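PDB 6VOP: aldolase from Escherichia coli, which belongs to the class II aldolase and adducin N-terminal domain family, in the AraD-like clan, and is a putative aldolase whose function is not established. Local coordinates for residues V7-S10 and L11-M15; A19-F22 and F23-Y27; A151-A154 and A155-A159; S173-E176 and A177-M181. The protein carries 2 engineered substitutions. All coordinates share one frame; numbering follows the deposited sequence.

Contact 1 of 4, residues V7-S10 and L11-M15; sequences VEQS and LREEM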
loop_
_atom_site.group_PDB
_atom_site.type_symbol
_atom_site.label_atom_id
_atom_site.label_comp_id
_atom_site.label_asym_id
_atom_site.label_seq_id
_atom_site.Cartn_x
_atom_site.Cartn_y
_atom_site.Cartn_z
ATOM N N VAL A 7 32.630 10.970 -2.012
ATOM C CA VAL A 7 31.384 11.358 -2.663
ATOM C C VAL A 7 30.746 10.163 -3.361
ATOM O O VAL A 7 29.522 9.985 -3.316
ATOM C CB VAL A 7 31.637 12.522 -3.637
ATOM C CG1 VAL A 7 30.355 12.903 -4.360
ATOM C CG2 VAL A 7 32.209 13.717 -2.891
ATOM N N GLU A 8 31.558 9.327 -4.012
ATOM C CA GLU A 8 31.022 8.152 -4.693
ATOM C C GLU A 8 30.348 7.205 -3.711
ATOM O O GLU A 8 29.334 6.577 -4.038
ATOM C CB GLU A 8 32.133 7.429 -5.455
ATOM C CG GLU A 8 31.642 6.289 -6.344
ATOM C CD GLU A 8 32.778 5.492 -6.963
ATOM O OE1 GLU A 8 33.265 4.541 -6.317
ATOM O OE2 GLU A 8 33.185 5.819 -8.100
ATOM N N GLN A 9 30.897 7.089 -2.500
ATOM C CA GLN A 9 30.294 6.217 -1.499
ATOM C C GLN A 9 28.916 6.720 -1.090
ATOM O O GLN A 9 27.977 5.927 -0.943
ATOM C CB GLN A 9 31.215 6.100 -0.282
ATOM C CG GLN A 9 30.637 5.294 0.873
ATOM C CD GLN A 9 30.326 3.855 0.494
ATOM O OE1 GLN A 9 29.425 3.229 1.056
ATOM N NE2 GLN A 9 31.079 3.322 -0.461
ATOM N N SER A 10 28.769 8.035 -0.917
ATOM C CA SER A 10 27.468 8.589 -0.565
ATOM C C SER A 10 26.488 8.504 -1.729
ATOM O O SER A 10 25.275 8.407 -1.511
ATOM C CB SER A 10 27.626 10.034 -0.097
ATOM O OG SER A 10 28.221 10.080 1.189
ATOM N N LEU A 11 26.988 8.531 -2.967
ATOM C CA LEU A 11 26.110 8.346 -4.116
ATOM C C LEU A 11 25.638 6.900 -4.220
ATOM O O LEU A 11 24.480 6.642 -4.568
ATOM C CB LEU A 11 26.827 8.776 -5.393
ATOM C CG LEU A 11 26.994 10.288 -5.544
ATOM C CD1 LEU A 11 28.023 10.623 -6.612
ATOM C CD2 LEU A 11 25.659 10.937 -5.855
ATOM N N ARG A 12 26.521 5.943 -3.923
ATOM C CA ARG A 12 26.112 4.543 -3.899
ATOM C C ARG A 12 25.067 4.296 -2.819
ATOM O O ARG A 12 24.091 3.570 -3.044
ATOM C CB ARG A 12 27.325 3.639 -3.680
ATOM C CG ARG A 12 28.295 3.584 -4.846
ATOM C CD ARG A 12 29.527 2.765 -4.493
ATOM N NE ARG A 12 30.475 2.704 -5.601
ATOM C CZ ARG A 12 30.577 1.680 -6.442
ATOM N NH1 ARG A 12 29.786 0.624 -6.303
ATOM N NH2 ARG A 12 31.470 1.711 -7.423
ATOM N N GLU A 13 25.256 4.890 -1.638
ATOM C CA GLU A 13 24.286 4.723 -0.560
ATOM C C GLU A 13 22.965 5.398 -0.898
ATOM O O GLU A 13 21.894 4.872 -0.568
ATOM C CB GLU A 13 24.848 5.274 0.751
ATOM C CG GLU A 13 25.868 4.372 1.422
ATOM C CD GLU A 13 26.626 5.077 2.532
ATOM O OE1 GLU A 13 27.580 4.479 3.075
ATOM O OE2 GLU A 13 26.267 6.228 2.861
ATOM N N GLU A 14 23.016 6.564 -1.550
ATOM C CA GLU A 14 21.782 7.238 -1.945
ATOM C C GLU A 14 20.995 6.398 -2.941
ATOM O O GLU A 14 19.763 6.315 -2.858
ATOM C CB GLU A 14 22.092 8.616 -2.533
ATOM C CG GLU A 14 20.846 9.407 -2.920
ATOM C CD GLU A 14 21.149 10.601 -3.809
ATOM O OE1 GLU A 14 20.254 11.454 -3.984
ATOM O OE2 GLU A 14 22.279 10.688 -4.335
ATOM N N MET A 15 21.689 5.764 -3.888
ATOM C CA MET A 15 21.014 4.886 -4.837
ATOM C C MET A 15 20.421 3.674 -4.134
ATOM O O MET A 15 19.263 3.316 -4.376
ATOM C CB MET A 15 21.988 4.455 -5.930
ATOM C CG MET A 15 21.506 3.292 -6.777
ATOM S SD MET A 15 22.409 3.188 -8.331
ATOM C CE MET A 15 21.828 4.680 -9.131
HETATM O O HOH W 1 27.725 8.921 3.521
#

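Contact 2 of 4, residues A19-F22 and F23-Y27; sequences ASSF and FQRGY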
loop_
_atom_site.group_PDB
_atom_site.type_symbol
_atom_site.label_atom_id
_atom_site.label_comp_id
_atom_site.label_asym_id
_atom_site.label_seq_id
_atom_site.Cartn_x
_atom_site.Cartn_y
_atom_site.Cartn_z
ATOM N N ALA A 19 16.483 3.149 -3.933
ATOM C CA ALA A 19 15.974 1.899 -4.491
ATOM C C ALA A 19 15.114 1.156 -3.478
ATOM O O ALA A 19 14.029 0.662 -3.809
ATOM C CB ALA A 19 17.131 1.019 -4.960
ATOM N N SER A 20 15.587 1.071 -2.232
ATOM C CA SER A 20 14.817 0.393 -1.195
ATOM C C SER A 20 13.476 1.083 -0.971
ATOM O O SER A 20 12.451 0.420 -0.779
ATOM C CB SER A 20 15.629 0.342 0.099
ATOM O OG SER A 20 14.839 -0.108 1.182
ATOM N N SER A 21 13.462 2.416 -1.005
ATOM C CA SER A 21 12.214 3.156 -0.843
ATOM C C SER A 21 11.202 2.783 -1.920
ATOM O O SER A 21 10.024 2.558 -1.622
ATOM C CB SER A 21 12.500 4.658 -0.864
ATOM O OG SER A 21 11.334 5.397 -0.567
ATOM N N PHE A 22 11.644 2.716 -3.179
ATOM C CA PHE A 22 10.750 2.306 -4.256
ATOM C C PHE A 22 10.212 0.901 -4.021
ATOM O O PHE A 22 9.043 0.617 -4.310
ATOM C CB PHE A 22 11.479 2.375 -5.596
ATOM C CG PHE A 22 11.568 3.757 -6.168
ATOM C CD1 PHE A 22 10.498 4.633 -6.074
ATOM C CD2 PHE A 22 12.723 4.181 -6.804
ATOM C CE1 PHE A 22 10.581 5.908 -6.602
ATOM C CE2 PHE A 22 12.813 5.452 -7.333
ATOM C CZ PHE A 22 11.740 6.318 -7.231
ATOM N N PHE A 23 11.049 0.010 -3.490
ATOM C CA PHE A 23 10.644 -1.380 -3.316
ATOM C C PHE A 23 9.636 -1.530 -2.182
ATOM O O PHE A 23 8.625 -2.226 -2.335
ATOM C CB PHE A 23 11.881 -2.245 -3.069
ATOM C CG PHE A 23 11.582 -3.709 -2.892
ATOM C CD1 PHE A 23 11.448 -4.541 -3.991
ATOM C CD2 PHE A 23 11.459 -4.256 -1.626
ATOM C CE1 PHE A 23 11.182 -5.889 -3.827
ATOM C CE2 PHE A 23 11.194 -5.598 -1.460
ATOM C CZ PHE A 23 11.058 -6.415 -2.559
ATOM N N GLN A 24 9.888 -0.878 -1.040
ATOM C CA GLN A 24 9.002 -1.038 0.112
ATOM C C GLN A 24 7.649 -0.372 -0.111
ATOM O O GLN A 24 6.655 -0.779 0.499
ATOM C CB GLN A 24 9.664 -0.484 1.378
ATOM C CG GLN A 24 11.077 -1.002 1.627
ATOM C CD GLN A 24 11.764 -0.310 2.796
ATOM O OE1 GLN A 24 11.704 -0.778 3.934
ATOM N NE2 GLN A 24 12.421 0.813 2.518
ATOM N N ARG A 25 7.582 0.638 -0.974
ATOM C CA ARG A 25 6.349 1.376 -1.204
ATOM C C ARG A 25 5.585 0.885 -2.427
ATOM O O ARG A 25 4.579 1.496 -2.802
ATOM C CB ARG A 25 6.648 2.871 -1.330
ATOM C CG ARG A 25 7.212 3.493 -0.061
ATOM C CD ARG A 25 7.441 4.979 -0.248
ATOM N NE ARG A 25 8.386 5.240 -1.329
ATOM C CZ ARG A 25 8.327 6.296 -2.133
ATOM N NH1 ARG A 25 7.366 7.196 -1.980
ATOM N NH2 ARG A 25 9.232 6.452 -3.089
ATOM N N GLY A 26 6.032 -0.202 -3.052
ATOM C CA GLY A 26 5.293 -0.831 -4.124
ATOM C C GLY A 26 5.573 -0.306 -5.516
ATOM O O GLY A 26 4.893 -0.726 -6.462
ATOM N N TYR A 27 6.543 0.595 -5.678
ATOM C CA TYR A 27 6.856 1.105 -7.009
ATOM C C TYR A 27 7.617 0.073 -7.834
ATOM O O TYR A 27 7.423 -0.022 -9.050
ATOM C CB TYR A 27 7.666 2.396 -6.906
ATOM C CG TYR A 27 6.889 3.596 -6.417
ATOM C CD1 TYR A 27 6.849 3.918 -5.065
ATOM C CD2 TYR A 27 6.210 4.419 -7.306
ATOM C CE1 TYR A 27 6.146 5.020 -4.614
ATOM C CE2 TYR A 27 5.503 5.525 -6.864
ATOM C CZ TYR A 27 5.476 5.820 -5.518
ATOM O OH TYR A 27 4.779 6.918 -5.072
#

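Contact 3 of 4, residues A151-A154 and A155-A159; sequences AELA and ADNQA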
loop_
_atom_site.group_PDB
_atom_site.type_symbol
_atom_site.label_atom_id
_atom_site.label_comp_id
_atom_site.label_asym_id
_atom_site.label_seq_id
_atom_site.Cartn_x
_atom_site.Cartn_y
_atom_site.Cartn_z
ATOM N N ALA A 151 16.818 7.917 -27.744
ATOM C CA ALA A 151 17.825 8.904 -28.118
ATOM C C ALA A 151 17.229 10.015 -28.974
ATOM O O ALA A 151 17.728 11.145 -28.950
ATOM C CB ALA A 151 18.984 8.229 -28.852
ATOM N N GLU A 152 16.168 9.719 -29.729
ATOM C CA GLU A 152 15.553 10.749 -30.562
ATOM C C GLU A 152 14.769 11.744 -29.717
ATOM O O GLU A 152 14.737 12.940 -30.028
ATOM C CB GLU A 152 14.645 10.109 -31.613
ATOM C CG GLU A 152 15.336 9.107 -32.523
ATOM C CD GLU A 152 15.964 9.752 -33.746
ATOM O OE1 GLU A 152 16.034 10.999 -33.800
ATOM O OE2 GLU A 152 16.384 9.007 -34.657
ATOM N N LEU A 153 14.136 11.274 -28.646
ATOM C CA LEU A 153 13.291 12.109 -27.806
ATOM C C LEU A 153 14.011 12.643 -26.575
ATOM O O LEU A 153 13.398 13.363 -25.781
ATOM C CB LEU A 153 12.049 11.325 -27.372
ATOM C CG LEU A 153 11.224 10.672 -28.483
ATOM C CD1 LEU A 153 10.354 9.563 -27.915
ATOM C CD2 LEU A 153 10.373 11.707 -29.205
ATOM N N ALA A 154 15.294 12.318 -26.401
ATOM C CA ALA A 154 15.979 12.659 -25.159
ATOM C C ALA A 154 16.240 14.155 -25.034
ATOM O O ALA A 154 16.237 14.689 -23.918
ATOM C CB ALA A 154 17.293 11.888 -25.053
ATOM N N ALA A 155 16.459 14.846 -26.155
ATOM C CA ALA A 155 16.896 16.238 -26.090
ATOM C C ALA A 155 15.827 17.157 -25.510
ATOM O O ALA A 155 16.161 18.145 -24.846
ATOM C CB ALA A 155 17.307 16.725 -27.479
ATOM N N ASP A 156 14.545 16.858 -25.741
ATOM C CA ASP A 156 13.475 17.772 -25.359
ATOM C C ASP A 156 12.418 17.109 -24.481
ATOM O O ASP A 156 11.295 17.615 -24.391
ATOM C CB ASP A 156 12.824 18.379 -26.604
ATOM C CG ASP A 156 13.801 19.192 -27.428
ATOM O OD1 ASP A 156 14.576 19.969 -26.829
ATOM O OD2 ASP A 156 13.796 19.057 -28.670
ATOM N N ASN A 157 12.749 15.995 -23.831
ATOM C CA ASN A 157 11.831 15.347 -22.908
ATOM C C ASN A 157 12.632 14.721 -21.777
ATOM O O ASN A 157 13.748 14.241 -21.983
ATOM C CB ASN A 157 10.977 14.274 -23.599
ATOM C CG ASN A 157 10.186 14.821 -24.772
ATOM O OD1 ASN A 157 9.262 15.617 -24.597
ATOM N ND2 ASN A 157 10.545 14.394 -25.977
ATOM N N GLN A 158 12.049 14.731 -20.579
ATOM C CA GLN A 158 12.671 14.108 -19.422
ATOM C C GLN A 158 11.873 12.934 -18.869
ATOM O O GLN A 158 12.303 12.321 -17.886
ATOM C CB GLN A 158 12.904 15.145 -18.314
ATOM C CG GLN A 158 11.805 16.182 -18.175
ATOM C CD GLN A 158 12.207 17.329 -17.264
ATOM O OE1 GLN A 158 12.020 18.499 -17.599
ATOM N NE2 GLN A 158 12.769 16.996 -16.106
ATOM N N ALA A 159 10.733 12.601 -19.469
ATOM C CA ALA A 159 9.971 11.424 -19.081
ATOM C C ALA A 159 9.443 10.743 -20.334
ATOM O O ALA A 159 9.171 11.395 -21.345
ATOM C CB ALA A 159 8.815 11.775 -18.135
HETATM O O HOH W 2 17.640 13.788 -28.699
#

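Contact 4 of 4, residues S173-E176 and A177-M181; sequences SLQE and AANNM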
loop_
_atom_site.group_PDB
_atom_site.type_symbol
_atom_site.label_atom_id
_atom_site.label_comp_id
_atom_site.label_asym_id
_atom_site.label_seq_id
_atom_site.Cartn_x
_atom_site.Cartn_y
_atom_site.Cartn_z
ATOM N N SER A 173 19.204 15.082 -11.048
ATOM C CA SER A 173 19.751 14.382 -9.896
ATOM C C SER A 173 18.880 13.160 -9.654
ATOM O O SER A 173 17.735 13.099 -10.110
ATOM C CB SER A 173 19.803 15.277 -8.651
ATOM O OG SER A 173 18.509 15.491 -8.115
ATOM N N LEU A 174 19.438 12.180 -8.936
ATOM C CA LEU A 174 18.678 10.965 -8.655
ATOM C C LEU A 174 17.426 11.273 -7.848
ATOM O O LEU A 174 16.359 10.702 -8.101
ATOM C CB LEU A 174 19.549 9.946 -7.923
ATOM C CG LEU A 174 18.880 8.585 -7.701
ATOM C CD1 LEU A 174 18.384 8.011 -9.020
ATOM C CD2 LEU A 174 19.825 7.616 -7.015
ATOM N N GLN A 175 17.535 12.182 -6.876
ATOM C CA GLN A 175 16.360 12.585 -6.113
ATOM C C GLN A 175 15.320 13.235 -7.016
ATOM O O GLN A 175 14.119 12.970 -6.885
ATOM C CB GLN A 175 16.769 13.532 -4.984
ATOM C CG GLN A 175 15.671 13.799 -3.963
ATOM C CD GLN A 175 15.368 12.590 -3.097
ATOM O OE1 GLN A 175 16.221 12.120 -2.341
ATOM N NE2 GLN A 175 14.145 12.081 -3.201
ATOM N N GLU A 176 15.764 14.076 -7.953
ATOM C CA GLU A 176 14.828 14.735 -8.857
ATOM C C GLU A 176 14.145 13.724 -9.769
ATOM O O GLU A 176 12.924 13.770 -9.956
ATOM C CB GLU A 176 15.548 15.801 -9.680
ATOM C CG GLU A 176 14.604 16.725 -10.427
ATOM C CD GLU A 176 15.308 17.543 -11.489
ATOM O OE1 GLU A 176 15.083 17.282 -12.691
ATOM O OE2 GLU A 176 16.087 18.447 -11.116
ATOM N N ALA A 177 14.919 12.802 -10.349
ATOM C CA ALA A 177 14.330 11.785 -11.212
ATOM C C ALA A 177 13.398 10.863 -10.437
ATOM O O ALA A 177 12.387 10.404 -10.980
ATOM C CB ALA A 177 15.428 10.976 -11.901
ATOM N N ALA A 178 13.716 10.580 -9.172
ATOM C CA ALA A 178 12.819 9.774 -8.351
ATOM C C ALA A 178 11.520 10.517 -8.073
ATOM O O ALA A 178 10.427 9.955 -8.209
ATOM C CB ALA A 178 13.507 9.381 -7.043
ATOM N N ASN A 179 11.621 11.793 -7.685
ATOM C CA ASN A 179 10.424 12.589 -7.430
ATOM C C ASN A 179 9.578 12.731 -8.688
ATOM O O ASN A 179 8.346 12.661 -8.627
ATOM C CB ASN A 179 10.813 13.965 -6.893
ATOM C CG ASN A 179 11.418 13.899 -5.509
ATOM O OD1 ASN A 179 11.198 12.939 -4.768
ATOM N ND2 ASN A 179 12.182 14.923 -5.148
ATOM N N ASN A 180 10.225 12.934 -9.838
ATOM C CA ASN A 180 9.489 13.019 -11.096
ATOM C C ASN A 180 8.779 11.708 -11.408
ATOM O O ASN A 180 7.616 11.706 -11.826
ATOM C CB ASN A 180 10.436 13.399 -12.231
ATOM C CG ASN A 180 10.890 14.836 -12.155
ATOM O OD1 ASN A 180 10.316 15.642 -11.423
ATOM N ND2 ASN A 180 11.928 15.170 -12.916
ATOM N N MET A 181 9.469 10.581 -11.217
ATOM C CA MET A 181 8.828 9.285 -11.407
ATOM C C MET A 181 7.624 9.134 -10.488
ATOM O O MET A 181 6.580 8.613 -10.898
ATOM C CB MET A 181 9.836 8.162 -11.167
ATOM C CG MET A 181 9.213 6.793 -10.937
ATOM S SD MET A 181 8.496 6.086 -12.431
ATOM C CE MET A 181 9.978 5.632 -13.329
#

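Contact 1 of 4, residues V7-S10 and L11-M15
E8 and R12 meet one turn apart on the N-terminal alpha-helix, 7-24, an i to i+4 pair whose side chains run alongside each other in the same direction. R12 sets off beside its own backbone N (chi1 -69°), which lays the start of the chain along the carbonyl of E8: CB is 3.6 Å and CG 3.3 Å from E8 O, and CD then draws off to 3.8 Å. Extended from CG onward, the chain brings R12 NE to E8 OE1 at 3.4 Å, a weak hydrogen bond within a salt bridge. That oxygen sits at the edge of the guanidinium and near its plane, although the two flat groups are turned 64° apart. The other end of the arginine serves the neighbouring loop, NH1 donating to P58 O, while E8 OE2 faces K63 in a long, weak ion pair.

V7 and L11 also lie side by side, V7 CG1 to L11 CD1 at 4.0 Å, and L11 continues onto L37 of strand 33-38 and onto L39 and P40. Q9 sends NE2 to Q59. On the solvent side a water bridges the next turn, 2.7 Å from S10 OG and donating to E13 OE2 at 3.1 Å.

Contact 2 of 4, residues A19-F22 and F23-Y27
F22 sets its ring edge toward the face of Y27, an offset edge-to-face pair with centroids 5.5 Å apart and planes at 67°. CD1 of the Y27 ring lies at the F22 edge, in its plane, and F22 CD1 also touches Y27 CB at 3.7 Å. Beyond the pair, F22 packs on A178 of helix 174-194 and on V97 and L99 of strand 95-99, so the last helical turn is pressed onto the sheet.

S21 gives its carbonyl to R25 twice. R25 N and R25 NE approach S21 O from opposite faces of the carbonyl plane, each at 3.2 Å; the NE donor stands well above that plane, while the oxygen lies close to the guanidinium plane. A bend at chi3 (-60°) folds the arginine back to reach it. Y27 CE1 covers one face of the R25 guanidinium, 3.5 Å above its plane over the centre, and R25 NH1 makes a salt bridge to E182. F23 of the second subunit packs against both S21 and R25.

The chain leaves the helix by a Schellman motif: Y27 N donates to F22 O at 2.8 Å, G26 N more weakly to F23 O, and G26, with its positive phi (88°), is the C-prime residue.

Contact 3 of 4, residues A151-A154 and A155-A159
From L153 to N157 the backbone turns at L153, keeps helix-like angles at A154 and A155, opens at D156 and becomes extended at N157, carrying the chain out of helix 144-153 toward strand 159-162. The turn is loosely bonded, and a water takes part in holding it. A151 O and A155 N, an i to i+4 pair, stand 4.8 Å apart, too far for a direct bond; the water donates to A151 O at 2.7 Å and accepts from A155 N at 3.0 Å, replacing the missing helical bond.

A side chain supplies a direct hydrogen bond across the bend. N157 ND2 donates to L153 O at 3.0 Å, with an N-H...O angle of 147°, arriving in the carbonyl plane on a lone pair; the oxygen itself is tilted a little out of the asparagine amide plane. With CG placed beside the backbone N (chi1 -57°), the amide is folded back over the turn, and ND2 also passes L153 CB at 3.7 Å while N157 CB lies 3.4 Å from L153 O. The bond thus ties the extended residue to the carbonyl of L153.

Around this link, A154 is buried against L86 and N89 of helix 80-89, which A151 also touches. L153 and N157 both rest on P134, just ahead of strand 135-136. A155 O receives a weak bond from R92. Because strands 135-136 and 159-162 are parallel neighbours in the mixed sheet, with helix 144-153 between them in sequence, the turn forms the returning connection of a beta-alpha-beta crossover.

Contact 4 of 4, residues S173-E176 and A177-M181
Q175 and N179 reach over the first turns of helix 174-194 at a slant to each other, their amide planes 36° apart. Q175 bends at chi2 (70°) to bring its amide round, and Q175 NE2 donates to N179 OD1 at 3.4 Å, a weak bond between i and i+4 side chains. This flank faces the second subunit, whose C52 lies against Q175 and whose G30 lies against N179.

E176 and N180 form a similar pair one residue on, but with carboxylate and amide turned 51° from one another and E176 OE1 3.8 Å from N180 ND2 they touch without bonding. Each polar end looks outside the pair: N180 OD1 accepts from R129, and E176 OE1 takes a weak bond from the backbone N of E172. N180 CG meanwhile rests 3.2 Å from E176 O.

Toward the sheet, L174, A177 and M181 all pack on V97 of strand 95-99, while A178 meets F22 of helix 7-24. S173 is the N-cap, just ahead of the helix. S173 O accepts from A177 N at 2.8 Å, and S173 OG accepts from E176 N at 3.1 Å, the capping bond.

Contacts 1 and 2 lie on the same helix, 7-24, near its start and at its end, while contact 4 opens helix 174-194 and is the most buried of the four. The two helices meet directly: M15 CA lies 3.7 Å from L174 CD2, and F22 CZ 3.5 Å from A178 CB. Contacts 1 and 3 are at the surface, and in each a water bridges the chain; contact 1 adds one weak salt bridge to its helical backbone bonds, whereas contact 3 uses a hydrogen bond from an asparagine amide. Contact 2, partly buried, combines aromatic rings with a bound arginine and, like contact 4, touches the second subunit. Contact 3 reaches contact 4 through Q158, which packs on E176 and N180.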